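Putative regulatory protein (Streptomyces coelicolor A3, PDB 2PZ9) probably binds DNA as a dimeric transcriptional regulator of the TetR family. Local coordinates at residues L205-A208 and V209-F213; D167-A170 and L171-I175; D195-V198 and T199-R202. One frame throughout, in Å; residues are numbered along the deposited sequence.

Interaction 1: residues L205-A208 and V209-F213; sequences LVTA and VEHMF
The imidazole of H211, in the C-terminal turns of helix 198-212, turns one edge back along the helix toward T207, whose methyl CG2 lies in the ring plane, 3.4 Å from CE1. This helix belongs to the TetR-like C-terminal domain, where, as in other family members, it probably contributes to a dimer-forming helix bundle. At the same edge ND1 donates to T207 O over 2.9 Å, but this donor sits 56° above the carbonyl plane, off the lone pairs, while H211 N approaches that oxygen nearer the plane. One carbonyl therefore serves two donors. The second flat group, F213, the first residue beyond the helix, carries CB of M212, modelled as selenomethionine, over one face, 3.6 Å above the plane and toward the rim, and meets the W163 ring edge-to-face.

L205 and V209, one turn apart, lie side by side with CD1 3.8 Å from CG2; both are buried, branched hydrocarbons facing helix 100-113. V209 holds CG1 anti to its own nitrogen (chi1 175°), which leaves CG2 beside that nitrogen and facing L205. A208 suits its place because its methyl adds little bulk where M212 of the second subunit packs against it. T207 suits a half-exposed position: its hydroxyl bonds back to A203 O one turn earlier, and its methyl is left to lie beside the H211 ring. F213 N still donates to V209 O, 3.0 Å away.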
# COMPACT_ATOMS: atom_id res chain seq x y z
N LEU A 205 -1.89 3.26 -16.00
CA LEU A 205 -2.44 3.80 -14.80
C LEU A 205 -3.30 5.04 -15.10
O LEU A 205 -4.41 5.19 -14.57
CB LEU A 205 -1.31 4.14 -13.86
CG LEU A 205 -1.56 5.34 -12.97
CD1 LEU A 205 -2.81 5.18 -12.11
CD2 LEU A 205 -0.34 5.45 -12.11
N VAL A 206 -2.78 5.92 -15.95
CA VAL A 206 -3.48 7.11 -16.30
C VAL A 206 -4.74 6.75 -17.08
O VAL A 206 -5.82 7.37 -16.89
CB VAL A 206 -2.58 8.05 -17.06
CG1 VAL A 206 -3.40 9.14 -17.72
CG2 VAL A 206 -1.57 8.65 -16.13
N THR A 207 -4.64 5.73 -17.93
CA THR A 207 -5.75 5.30 -18.75
C THR A 207 -6.81 4.73 -17.85
O THR A 207 -7.99 5.01 -18.04
CB THR A 207 -5.29 4.25 -19.76
OG1 THR A 207 -4.33 4.84 -20.64
CG2 THR A 207 -6.46 3.74 -20.58
N ALA A 208 -6.40 3.97 -16.85
CA ALA A 208 -7.33 3.39 -15.90
C ALA A 208 -8.13 4.47 -15.16
O ALA A 208 -9.34 4.31 -14.89
CB ALA A 208 -6.60 2.48 -14.92
N VAL A 209 -7.46 5.56 -14.81
CA VAL A 209 -8.10 6.60 -14.03
C VAL A 209 -9.02 7.35 -14.96
O VAL A 209 -10.13 7.75 -14.55
CB VAL A 209 -7.09 7.54 -13.34
CG1 VAL A 209 -7.79 8.69 -12.62
CG2 VAL A 209 -6.26 6.76 -12.34
N GLU A 210 -8.58 7.53 -16.21
CA GLU A 210 -9.46 8.04 -17.24
C GLU A 210 -10.74 7.19 -17.33
O GLU A 210 -11.84 7.75 -17.43
CB GLU A 210 -8.76 8.12 -18.59
CG GLU A 210 -9.72 8.31 -19.81
CD GLU A 210 -10.58 9.61 -19.77
OE1 GLU A 210 -10.12 10.64 -19.20
OE2 GLU A 210 -11.71 9.59 -20.31
N HIS A 211 -10.62 5.86 -17.27
CA HIS A 211 -11.82 5.03 -17.33
C HIS A 211 -12.73 5.24 -16.14
O HIS A 211 -13.93 5.30 -16.32
CB HIS A 211 -11.50 3.56 -17.54
CG HIS A 211 -11.11 3.24 -18.94
ND1 HIS A 211 -9.80 3.22 -19.37
CD2 HIS A 211 -11.87 2.97 -20.03
CE1 HIS A 211 -9.77 2.93 -20.66
NE2 HIS A 211 -11.01 2.78 -21.08
N MSE A 212 -12.19 5.39 -14.95
CA MSE A 212 -13.04 5.64 -13.79
C MSE A 212 -13.79 6.95 -13.83
O MSE A 212 -15.02 6.97 -13.73
CB MSE A 212 -12.22 5.62 -12.55
CG MSE A 212 -12.14 4.29 -11.97
SE MSE A 212 -10.53 4.35 -10.91
CE MSE A 212 -11.10 5.42 -9.35
N PHE A 213 -13.05 8.05 -13.95
CA PHE A 213 -13.64 9.39 -14.00
C PHE A 213 -13.27 10.07 -15.31
O PHE A 213 -12.25 10.76 -15.37
CB PHE A 213 -13.17 10.23 -12.82
CG PHE A 213 -12.97 9.45 -11.55
CD1 PHE A 213 -11.70 8.96 -11.21
CD2 PHE A 213 -14.02 9.23 -10.67
CE1 PHE A 213 -11.52 8.25 -10.03
CE2 PHE A 213 -13.83 8.52 -9.49
CZ PHE A 213 -12.59 8.03 -9.17

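Interaction 2: residues D167-A170 and L171-I175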
# COMPACT_ATOMS: atom_id res chain seq x y z
N ASP A 167 -14.38 8.61 -1.54
CA ASP A 167 -13.96 7.45 -2.32
C ASP A 167 -13.03 7.84 -3.49
O ASP A 167 -12.04 7.15 -3.77
CB ASP A 167 -15.18 6.64 -2.82
CG ASP A 167 -16.00 6.02 -1.66
OD1 ASP A 167 -15.42 5.25 -0.85
OD2 ASP A 167 -17.23 6.29 -1.56
N VAL A 168 -13.34 8.96 -4.16
CA VAL A 168 -12.59 9.42 -5.32
C VAL A 168 -11.13 9.69 -4.95
O VAL A 168 -10.20 9.20 -5.60
CB VAL A 168 -13.25 10.69 -5.95
CG1 VAL A 168 -12.46 11.17 -7.15
CG2 VAL A 168 -14.69 10.42 -6.32
N LEU A 169 -10.95 10.46 -3.88
CA LEU A 169 -9.62 10.82 -3.40
C LEU A 169 -8.79 9.59 -3.03
O LEU A 169 -7.70 9.38 -3.58
CB LEU A 169 -9.74 11.77 -2.22
CG LEU A 169 -8.42 12.30 -1.69
CD1 LEU A 169 -7.84 13.29 -2.68
CD2 LEU A 169 -8.54 12.91 -0.28
N ALA A 170 -9.31 8.78 -2.10
CA ALA A 170 -8.67 7.54 -1.65
C ALA A 170 -8.23 6.64 -2.80
O ALA A 170 -7.06 6.26 -2.89
CB ALA A 170 -9.60 6.80 -0.73
N LEU A 171 -9.19 6.29 -3.65
CA LEU A 171 -8.94 5.46 -4.82
C LEU A 171 -7.78 5.96 -5.68
O LEU A 171 -6.82 5.22 -5.94
CB LEU A 171 -10.20 5.35 -5.69
CG LEU A 171 -11.36 4.57 -5.05
CD1 LEU A 171 -12.69 4.91 -5.73
CD2 LEU A 171 -11.09 3.05 -4.98
N ILE A 172 -7.88 7.20 -6.12
CA ILE A 172 -6.87 7.72 -7.01
C ILE A 172 -5.44 7.70 -6.39
O ILE A 172 -4.47 7.28 -7.05
CB ILE A 172 -7.29 9.09 -7.55
CG1 ILE A 172 -8.58 8.93 -8.35
CG2 ILE A 172 -6.17 9.68 -8.42
CD1 ILE A 172 -9.21 10.23 -8.78
N ASN A 173 -5.32 8.14 -5.15
CA ASN A 173 -4.13 7.90 -4.37
C ASN A 173 -3.61 6.46 -4.33
O ASN A 173 -2.40 6.23 -4.45
CB ASN A 173 -4.37 8.38 -2.97
CG ASN A 173 -4.16 9.83 -2.84
OD1 ASN A 173 -3.08 10.25 -2.44
ND2 ASN A 173 -5.15 10.63 -3.24
N GLN A 174 -4.52 5.50 -4.15
CA GLN A 174 -4.14 4.08 -4.14
C GLN A 174 -3.53 3.68 -5.45
O GLN A 174 -2.36 3.33 -5.48
CB GLN A 174 -5.33 3.17 -3.89
CG GLN A 174 -5.40 2.69 -2.52
CD GLN A 174 -4.21 1.87 -2.07
OE1 GLN A 174 -3.96 0.78 -2.58
NE2 GLN A 174 -3.50 2.36 -1.07
N ILE A 175 -4.33 3.75 -6.52
CA ILE A 175 -3.97 3.30 -7.87
C ILE A 175 -2.59 3.82 -8.28
O ILE A 175 -1.81 3.09 -8.91
CB ILE A 175 -5.00 3.79 -8.94
CG1 ILE A 175 -6.40 3.86 -8.36
CG2 ILE A 175 -5.06 2.86 -10.14
CD1 ILE A 175 -7.40 4.62 -9.28
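V168 and I172, one turn apart on helix 165-176, point the same way and touch through V168 CG1 and I172 CD1, 3.8 Å apart. The helix lies in the TetR-like C-terminal domain, packed between helices 100-113, 139-155 and 198-212 and against the second subunit. This is the densely packed side. I172 sets CG1 anti to its carbonyl carbon (chi1 -62°) and runs on extended, which carries CD1 back toward the valine; F213 and helix 100-113 cover the pair, and branched apolar side chains suit so buried a setting. L169 faces helix 139-155, while L171 reaches M212 of helix 198-212.

N173 marks the looser side, partly open to solvent and bordered by Y103 and by Q182 of the second subunit. Its ND2 folds back to L169 O over 2.9 Å, with a 162° bond angle. The oxygen lies in the amide plane of N173, though ND2 stands well above the carbonyl plane; N173 N takes the same oxygen almost end-on at 3.1 Å. An asparagine is short enough to fold onto its own helix; a leucine in its place, lacking the amide, would probably leave L169 O to the backbone N-H alone and the side chain freer to turn.

A170 gives W179 of the second subunit a small surface to pack on. The chemistry implies a division of labour: V168, L169, L171 and I172 meet apolar neighbours of their own subunit, the N173 amide bonds to its own helix, and D167 pairs with R201 of the second subunit.

Interaction 3: residues D195-V198 and T199-R202; sequences DPSV and TARR. With SO4 (sulfate ion), chain B.
Hydrogen bonds from R201 and A200 tie the loop 195-198 to the first turn of helix 198-212, in the TetR-like C-terminal domain. R201 NH1 donates to D195 O over 2.9 Å, nearly straight at 158° and with the oxygen in the guanidinium plane at its edge. The arginine reaches back because its chain bends twice, at chi2 (-67°) and chi3 (59°). S197 is the N-cap. Its carbonyl oxygen takes A200 N at 2.8 Å, the donor lying above the carbonyl plane, and its OG accepts a weak capping bond from the same nitrogen at 3.4 Å; the position of OG is less sure. A serine suits this place because its short hydroxyl can turn toward amides that lack a preceding helical turn.

The amides of V198 and T199 hold an anion. V198 N donates to O3 of a sulfate ion over 3.1 Å, and T199 N to O4 over 3.2 Å. The ion, probably taken up from the crystallisation liquor, is also bonded by S197 OG, with the same reservation.

Van der Waals contact is slight: the A200 methyl lies 3.7 Å from the carboxylate carbon CG of D195. The apolar touch comes from V198, otherwise exposed, which leans on F108 of helix 100-113.

The charged groups find partners beyond the loop. The carboxylate of D195 makes no contact with the R201 guanidinium, which instead forms a salt bridge through NE with D167 of the second subunit. R202, extended from CG to NE, runs to D109. The chemistry implies a helix start whose first-turn amides, which have no carbonyl of a preceding helical turn to bond, would probably favour a negative charge, as the bound sulfate is consistent with, while R201 fastens the loop and the dimer partner together.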
# COMPACT_ATOMS: atom_id res chain seq x y z
N ASP A 195 5.70 -4.33 -22.88
CA ASP A 195 6.57 -3.15 -22.96
C ASP A 195 7.07 -2.84 -21.55
O ASP A 195 6.35 -2.24 -20.75
CB ASP A 195 5.78 -1.99 -23.56
CG ASP A 195 6.56 -0.67 -23.61
OD1 ASP A 195 7.59 -0.51 -22.92
OD2 ASP A 195 6.12 0.22 -24.36
N PRO A 196 8.31 -3.26 -21.23
CA PRO A 196 8.89 -3.10 -19.88
C PRO A 196 9.02 -1.63 -19.43
O PRO A 196 8.96 -1.34 -18.21
CB PRO A 196 10.26 -3.77 -19.99
CG PRO A 196 10.20 -4.60 -21.20
CD PRO A 196 9.26 -3.92 -22.14
N SER A 197 9.18 -0.73 -20.40
CA SER A 197 9.24 0.70 -20.14
C SER A 197 8.31 1.16 -19.00
O SER A 197 7.10 1.01 -19.06
CB SER A 197 8.94 1.47 -21.43
OG SER A 197 8.30 2.70 -21.15
N VAL A 198 8.91 1.71 -17.95
CA VAL A 198 8.19 2.37 -16.86
C VAL A 198 7.03 3.27 -17.31
O VAL A 198 5.96 3.30 -16.68
CB VAL A 198 9.16 3.19 -16.00
CG1 VAL A 198 8.42 4.09 -15.00
CG2 VAL A 198 10.15 2.24 -15.28
N THR A 199 7.19 3.99 -18.41
CA THR A 199 6.14 4.92 -18.81
C THR A 199 4.97 4.17 -19.45
O THR A 199 3.86 4.76 -19.58
CB THR A 199 6.69 5.97 -19.79
OG1 THR A 199 5.62 6.78 -20.28
CG2 THR A 199 7.22 5.30 -21.05
N ALA A 200 5.18 2.94 -19.84
CA ALA A 200 4.08 2.01 -20.12
C ALA A 200 3.20 1.73 -18.88
O ALA A 200 1.95 1.70 -19.00
CB ALA A 200 4.60 0.69 -20.76
N ARG A 201 3.83 1.54 -17.71
CA ARG A 201 3.10 1.42 -16.43
C ARG A 201 2.29 2.68 -16.22
O ARG A 201 1.13 2.64 -15.78
CB ARG A 201 4.03 1.21 -15.21
CG ARG A 201 5.13 0.12 -15.31
CD ARG A 201 4.62 -1.34 -15.38
NE ARG A 201 3.74 -1.56 -16.54
CZ ARG A 201 4.14 -1.93 -17.76
NH1 ARG A 201 5.43 -2.14 -18.01
NH2 ARG A 201 3.23 -2.09 -18.74
N ARG A 202 2.90 3.82 -16.55
CA ARG A 202 2.30 5.12 -16.33
C ARG A 202 1.06 5.27 -17.21
O ARG A 202 -0.01 5.69 -16.71
CB ARG A 202 3.29 6.25 -16.64
CG ARG A 202 2.86 7.62 -16.11
CD ARG A 202 3.80 8.70 -16.57
NE ARG A 202 3.54 10.00 -15.94
CZ ARG A 202 2.54 10.83 -16.27
NH1 ARG A 202 1.67 10.46 -17.19
NH2 ARG A 202 2.40 12.00 -15.66
S SO4 B . 11.62 3.61 -19.39
O1 SO4 B . 12.25 4.91 -19.15
O2 SO4 B . 12.16 2.94 -20.58
O3 SO4 B . 11.79 2.77 -18.20
O4 SO4 B . 10.19 3.84 -19.61

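Interaction 2 is core, interaction 1 is partly buried and interaction 3 lies at the surface. Interactions 1 and 3 occupy the two ends of helix 198-212, about 15 Å apart between centres, whereas interaction 2 belongs to helix 165-176. Interactions 1 and 2 touch directly: F213 CE1 packs on I172 CD1 and M212 SE on I175 CD1, so the end of helix 198-212 and helix 165-176 share one apolar interface. Interactions 2 and 3 do not meet within a subunit, yet D167 and R201 join them across the dimer. In the first two, a side-chain nitrogen doubles a helical carbonyl bond; in interaction 3 the side-chain donor, an arginine, reaches a loop carbonyl, and first-turn amides meet a sulfate.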